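Local atomic coordinates of beta-galactosidase (Geobacillus stearothermophilus, PDB entry 4OIF), a protein that probably hydrolyses terminal non-reducing beta-D-galactose residues from beta-D-galactosides, and binds zinc. Residues G82-T88 against A149-V155; E531-L535 against L552-T557. One frame throughout, in Å; residues are numbered along the deposited sequence. Where two conformers were deposited one is given.

Interaction 1 of 2, residues G82-T88 against A149-V155; sequences GRVILAT and ALLMWHV
Leu86 O is held from two neighbouring residues of the facing strand: His154 N donates a hydrogen bond of 2.8 Å, from a position tilted out of the carbonyl plane, while Trp153 CA-H makes a weak CA-H...O contact with the same oxygen, CA to O 3.3 Å. This is one rung of a parallel ladder in which strands 83-87 and 150-154 run at 24° to each other. At its beginning Val84 N gives Ala149 O the straightest bond of the set, 2.7 Å and 177° at the hydrogen, and Val84 O accepts from Leu151 N. Farther along, Leu86 N donates to Met152 O and Thr88 N to His154 O. Between the Val84-Leu150 and Leu86-Trp153 pairs strand 150-154 spends three steps against two, so it bulges, with Leu151 turned toward the partner. There its CD1 lies over one face of the Arg83 guanidinium, 3.6 Å from NH2; the arginine chain, bent at chi2 and chi3, folds back to reach it.

The two faces differ. On one, Leu86 and Trp153 lie side by side, with CD2 of Leu86 3.6 Å from CZ3 of Trp153, and Leu86 CB also meets Leu150 CD1. The indole NE1 is bonded to Thr247, and its ring packs on Leu243 of helix 218-246. On the other, Ile85 CG2 sits 3.6 Å from His154 CB, beside Ala87. His154 CG stands anti to the backbone N (chi1 176°), carrying the imidazole off toward Asn157 and Glu322, the predicted substrate-binding residue and nucleophile. These neighbouring parallel strands fit the wall of the TIM barrel of this GH42 family, with the predicted proton donor Glu158 just past the end of strand 150-154.

Interaction 2 of 2, residues E531-L535 against L552-T557; sequences ETDTL and LKDYAT
Leu552 opens the second segment by meeting Leu535: its CD2 stands 3.6 Å from CD1 of Leu535, the two side chains crossing at about a right angle. At Asp554 the chain turns a sharp corner; Tyr555 N bonds back to Lys553 O, and the positive phi of Asp554 (75°) completes a classic gamma turn. Asp554 points its side chain away, to a salt bridge with Arg597, and works across the contact through its carbonyl. That oxygen accepts from Leu535 N at 2.9 Å, the donor lying above the carbonyl plane, and a water donates to both it and Leu535 O. CB and CG of Leu535 rest against the same carbonyl, CG anti to its own carbonyl carbon (chi1 -52°), which sets CD1 against Leu552. Replacing Leu535 by an alanine is likely to open a gap beside the turn and cost Leu552 CD2 its apolar contact across the two segments.

Tyr555 then carries its ring alongside Thr534. OG1 of Thr534 approaches the ring edge near its plane, 3.5 Å from CE1, and the phenol oxygen reaches Thr435 and the backbone N of Ala432. Ala556 forms the hydrogen-bonded pair with Asp533: Asp533 N gives Ala556 O a bond of 2.8 Å, and Ala556 N returns one of 3.0 Å to Asp533 O, in the carbonyl plane and on a lone pair. At Thr557 a water donates to OG1 (2.6 Å) and links it to OG1 of Thr532; Thr557 OG1 is also bonded to Gly595 O. Asp533 OD2 is bonded to Tyr575 and forms a salt bridge with Arg338 of a second subunit, whose Arg386 pairs with Glu531. This two-stranded antiparallel ribbon, whose second strand follows a gamma turn, belongs to the trimerisation domain, and its carboxylates reach a subunit interface.

Overall arrangement
The two contacts lie on opposite sides of the chain's centre, their own centres about 50 Å apart and nearest atoms about 36 Å, in different domains and with no secondary-structure element in common. Interaction 1 joins parallel strands inside the catalytic barrel, is almost wholly buried, and is untouched by other chains; its side chains are mostly apolar, with the imidazole of His154 directed toward the predicted active site. Interaction 2 is smaller and antiparallel, its strands lying in the trimerisation domain. There two waters bridge the segments, and the carboxylates of Glu531 and Asp533 pair with arginines of a second subunit. The first thus belongs to the barrel wall, the second to the trimer interface.

Interaction 1 of 2, residues G82-T88 against A149-V155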
# COMPACT_ATOMS: atom_id res chain seq x y z
N GLY A 82 -25.52 3.23 42.63
CA GLY A 82 -24.87 2.59 41.51
C GLY A 82 -24.08 1.34 41.82
O GLY A 82 -23.91 0.96 42.98
N ARG A 83 -23.58 0.67 40.78
CA ARG A 83 -22.70 -0.48 40.97
C ARG A 83 -21.39 -0.29 40.22
O ARG A 83 -21.29 0.50 39.27
CB ARG A 83 -23.38 -1.79 40.52
CG ARG A 83 -24.80 -2.05 41.08
CD ARG A 83 -24.86 -2.21 42.59
NE ARG A 83 -24.23 -3.44 43.02
CZ ARG A 83 -24.86 -4.60 43.15
NH1 ARG A 83 -26.16 -4.68 42.88
NH2 ARG A 83 -24.19 -5.68 43.54
N VAL A 84 -20.37 -1.01 40.67
CA VAL A 84 -19.07 -0.98 40.01
C VAL A 84 -18.71 -2.33 39.39
O VAL A 84 -18.76 -3.36 40.06
CB VAL A 84 -17.96 -0.58 40.99
CG1 VAL A 84 -16.60 -0.62 40.26
CG2 VAL A 84 -18.24 0.79 41.60
N ILE A 85 -18.40 -2.30 38.10
CA ILE A 85 -17.66 -3.38 37.45
C ILE A 85 -16.18 -3.05 37.61
O ILE A 85 -15.68 -2.11 36.98
CB ILE A 85 -18.02 -3.52 35.95
CG1 ILE A 85 -19.48 -3.91 35.78
CG2 ILE A 85 -17.12 -4.55 35.26
CD1 ILE A 85 -19.96 -3.84 34.35
N LEU A 86 -15.48 -3.78 38.47
CA LEU A 86 -14.08 -3.49 38.73
C LEU A 86 -13.21 -4.23 37.74
O LEU A 86 -13.33 -5.45 37.58
CB LEU A 86 -13.70 -3.85 40.17
CG LEU A 86 -12.29 -3.44 40.61
CD1 LEU A 86 -12.04 -1.98 40.32
CD2 LEU A 86 -12.08 -3.71 42.08
N ALA A 87 -12.35 -3.49 37.06
CA ALA A 87 -11.45 -4.09 36.11
C ALA A 87 -10.08 -4.30 36.72
O ALA A 87 -9.65 -3.51 37.57
CB ALA A 87 -11.33 -3.22 34.86
N THR A 88 -9.40 -5.36 36.29
CA THR A 88 -7.97 -5.49 36.56
C THR A 88 -7.19 -4.68 35.51
O THR A 88 -7.62 -4.56 34.37
CB THR A 88 -7.53 -6.94 36.56
OG1 THR A 88 -7.62 -7.47 35.23
CG2 THR A 88 -8.42 -7.74 37.50
N ALA A 149 -21.03 -2.28 46.36
CA ALA A 149 -21.13 -1.81 44.97
C ALA A 149 -20.48 -2.75 43.96
O ALA A 149 -20.73 -2.64 42.76
CB ALA A 149 -20.52 -0.43 44.84
N LEU A 150 -19.64 -3.67 44.42
CA LEU A 150 -18.93 -4.56 43.50
C LEU A 150 -19.89 -5.50 42.80
O LEU A 150 -20.65 -6.20 43.45
CB LEU A 150 -17.84 -5.36 44.21
CG LEU A 150 -17.04 -6.24 43.24
CD1 LEU A 150 -16.46 -5.39 42.14
CD2 LEU A 150 -15.94 -7.04 43.95
N LEU A 151 -19.84 -5.53 41.47
CA LEU A 151 -20.77 -6.35 40.71
C LEU A 151 -20.12 -7.50 39.96
O LEU A 151 -20.61 -8.62 39.96
CB LEU A 151 -21.54 -5.49 39.71
CG LEU A 151 -22.69 -6.26 39.05
CD1 LEU A 151 -23.80 -6.47 40.07
CD2 LEU A 151 -23.21 -5.55 37.81
N MET A 152 -19.01 -7.19 39.31
CA MET A 152 -18.39 -8.12 38.38
C MET A 152 -16.93 -7.73 38.15
O MET A 152 -16.56 -6.56 38.32
CB MET A 152 -19.18 -8.13 37.07
CG MET A 152 -18.74 -9.13 36.00
SD MET A 152 -19.90 -9.12 34.59
CE MET A 152 -20.02 -7.37 34.25
N TRP A 153 -16.11 -8.70 37.80
CA TRP A 153 -14.74 -8.43 37.42
C TRP A 153 -14.64 -8.29 35.90
O TRP A 153 -15.23 -9.08 35.15
CB TRP A 153 -13.81 -9.55 37.91
CG TRP A 153 -13.62 -9.59 39.39
CD1 TRP A 153 -14.18 -10.47 40.27
CD2 TRP A 153 -12.79 -8.72 40.17
NE1 TRP A 153 -13.75 -10.20 41.54
CE2 TRP A 153 -12.90 -9.13 41.51
CE3 TRP A 153 -11.97 -7.63 39.86
CZ2 TRP A 153 -12.23 -8.48 42.55
CZ3 TRP A 153 -11.30 -6.99 40.88
CH2 TRP A 153 -11.43 -7.42 42.21
N HIS A 154 -13.90 -7.27 35.48
CA HIS A 154 -13.61 -6.98 34.07
C HIS A 154 -12.12 -7.27 33.88
O HIS A 154 -11.28 -6.40 34.07
CB HIS A 154 -14.01 -5.52 33.78
CG HIS A 154 -13.70 -5.03 32.39
ND1 HIS A 154 -12.43 -5.08 31.84
CD2 HIS A 154 -14.47 -4.36 31.50
CE1 HIS A 154 -12.45 -4.52 30.64
NE2 HIS A 154 -13.67 -4.06 30.41
N VAL A 155 -11.78 -8.50 33.54
CA VAL A 155 -10.37 -8.88 33.59
C VAL A 155 -9.60 -8.41 32.37
O VAL A 155 -9.88 -8.82 31.24
CB VAL A 155 -10.22 -10.39 33.75
CG1 VAL A 155 -8.75 -10.77 33.87
CG2 VAL A 155 -10.94 -10.83 34.99

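Interaction 2 of 2, residues E531-L535 against L552-T557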
# COMPACT_ATOMS: atom_id res chain seq x y z
N GLU A 531 -14.57 -30.65 -8.01
CA GLU A 531 -13.80 -29.50 -8.47
C GLU A 531 -14.36 -28.18 -8.00
O GLU A 531 -15.55 -27.91 -8.12
CB GLU A 531 -13.70 -29.46 -10.00
CG GLU A 531 -12.77 -28.35 -10.49
CD GLU A 531 -12.56 -28.31 -11.99
OE1 GLU A 531 -13.14 -29.14 -12.71
OE2 GLU A 531 -11.80 -27.44 -12.44
N THR A 532 -13.47 -27.34 -7.48
CA THR A 532 -13.82 -26.00 -7.05
C THR A 532 -13.38 -25.03 -8.11
O THR A 532 -12.18 -24.86 -8.35
CB THR A 532 -13.18 -25.63 -5.70
OG1 THR A 532 -13.75 -26.43 -4.66
CG2 THR A 532 -13.44 -24.17 -5.40
N ASP A 533 -14.34 -24.39 -8.76
CA ASP A 533 -14.03 -23.41 -9.77
C ASP A 533 -13.92 -22.02 -9.15
O ASP A 533 -14.91 -21.51 -8.62
CB ASP A 533 -15.10 -23.42 -10.86
CG ASP A 533 -14.66 -22.72 -12.12
OD1 ASP A 533 -13.44 -22.68 -12.40
OD2 ASP A 533 -15.55 -22.23 -12.82
N THR A 534 -12.73 -21.43 -9.20
CA THR A 534 -12.53 -20.08 -8.66
C THR A 534 -12.59 -19.04 -9.77
O THR A 534 -11.85 -19.13 -10.75
CB THR A 534 -11.19 -19.96 -7.92
OG1 THR A 534 -11.20 -20.82 -6.77
CG2 THR A 534 -10.97 -18.52 -7.47
N LEU A 535 -13.44 -18.04 -9.61
CA LEU A 535 -13.73 -17.10 -10.70
C LEU A 535 -13.11 -15.72 -10.50
O LEU A 535 -12.88 -15.29 -9.38
CB LEU A 535 -15.23 -16.95 -10.87
CG LEU A 535 -15.99 -18.28 -11.02
CD1 LEU A 535 -17.45 -18.01 -11.31
CD2 LEU A 535 -15.35 -19.11 -12.12
N LEU A 552 -24.65 -16.45 -10.20
CA LEU A 552 -23.52 -16.99 -9.47
C LEU A 552 -22.30 -16.11 -9.63
O LEU A 552 -22.01 -15.62 -10.73
CB LEU A 552 -23.19 -18.41 -9.94
CG LEU A 552 -22.03 -19.15 -9.26
CD1 LEU A 552 -22.29 -20.65 -9.28
CD2 LEU A 552 -20.67 -18.85 -9.91
N LYS A 553 -21.57 -15.95 -8.52
CA LYS A 553 -20.27 -15.27 -8.51
C LYS A 553 -19.24 -16.03 -7.66
O LYS A 553 -19.61 -16.80 -6.77
CB LYS A 553 -20.42 -13.84 -7.99
CG LYS A 553 -21.29 -12.97 -8.87
CD LYS A 553 -21.16 -11.50 -8.56
CE LYS A 553 -21.69 -11.15 -7.19
NZ LYS A 553 -21.52 -9.68 -6.93
N ASP A 554 -17.97 -15.81 -7.97
CA ASP A 554 -16.83 -16.20 -7.12
C ASP A 554 -16.47 -17.68 -7.11
O ASP A 554 -15.31 -18.03 -7.35
CB ASP A 554 -17.06 -15.75 -5.66
CG ASP A 554 -17.21 -14.25 -5.53
OD1 ASP A 554 -16.75 -13.51 -6.43
OD2 ASP A 554 -17.77 -13.80 -4.51
N TYR A 555 -17.44 -18.54 -6.80
CA TYR A 555 -17.16 -19.97 -6.70
C TYR A 555 -18.26 -20.86 -7.26
O TYR A 555 -19.45 -20.61 -7.06
CB TYR A 555 -16.90 -20.36 -5.25
CG TYR A 555 -15.72 -19.66 -4.65
CD1 TYR A 555 -14.43 -20.07 -4.94
CD2 TYR A 555 -15.89 -18.58 -3.79
CE1 TYR A 555 -13.33 -19.44 -4.41
CE2 TYR A 555 -14.79 -17.93 -3.25
CZ TYR A 555 -13.51 -18.37 -3.57
OH TYR A 555 -12.41 -17.74 -3.05
N ALA A 556 -17.85 -21.90 -7.96
CA ALA A 556 -18.75 -22.96 -8.38
C ALA A 556 -18.14 -24.28 -7.97
O ALA A 556 -16.93 -24.39 -7.81
CB ALA A 556 -18.99 -22.91 -9.87
N THR A 557 -18.98 -25.28 -7.79
CA THR A 557 -18.46 -26.61 -7.50
C THR A 557 -18.98 -27.64 -8.49
O THR A 557 -20.19 -27.79 -8.65
CB THR A 557 -18.83 -27.05 -6.07
OG1 THR A 557 -18.51 -26.01 -5.13
CG2 THR A 557 -18.07 -28.32 -5.70
O HOH W 1 -16.55 -26.46 -3.42
O HOH W 2 -13.49 -15.90 -6.60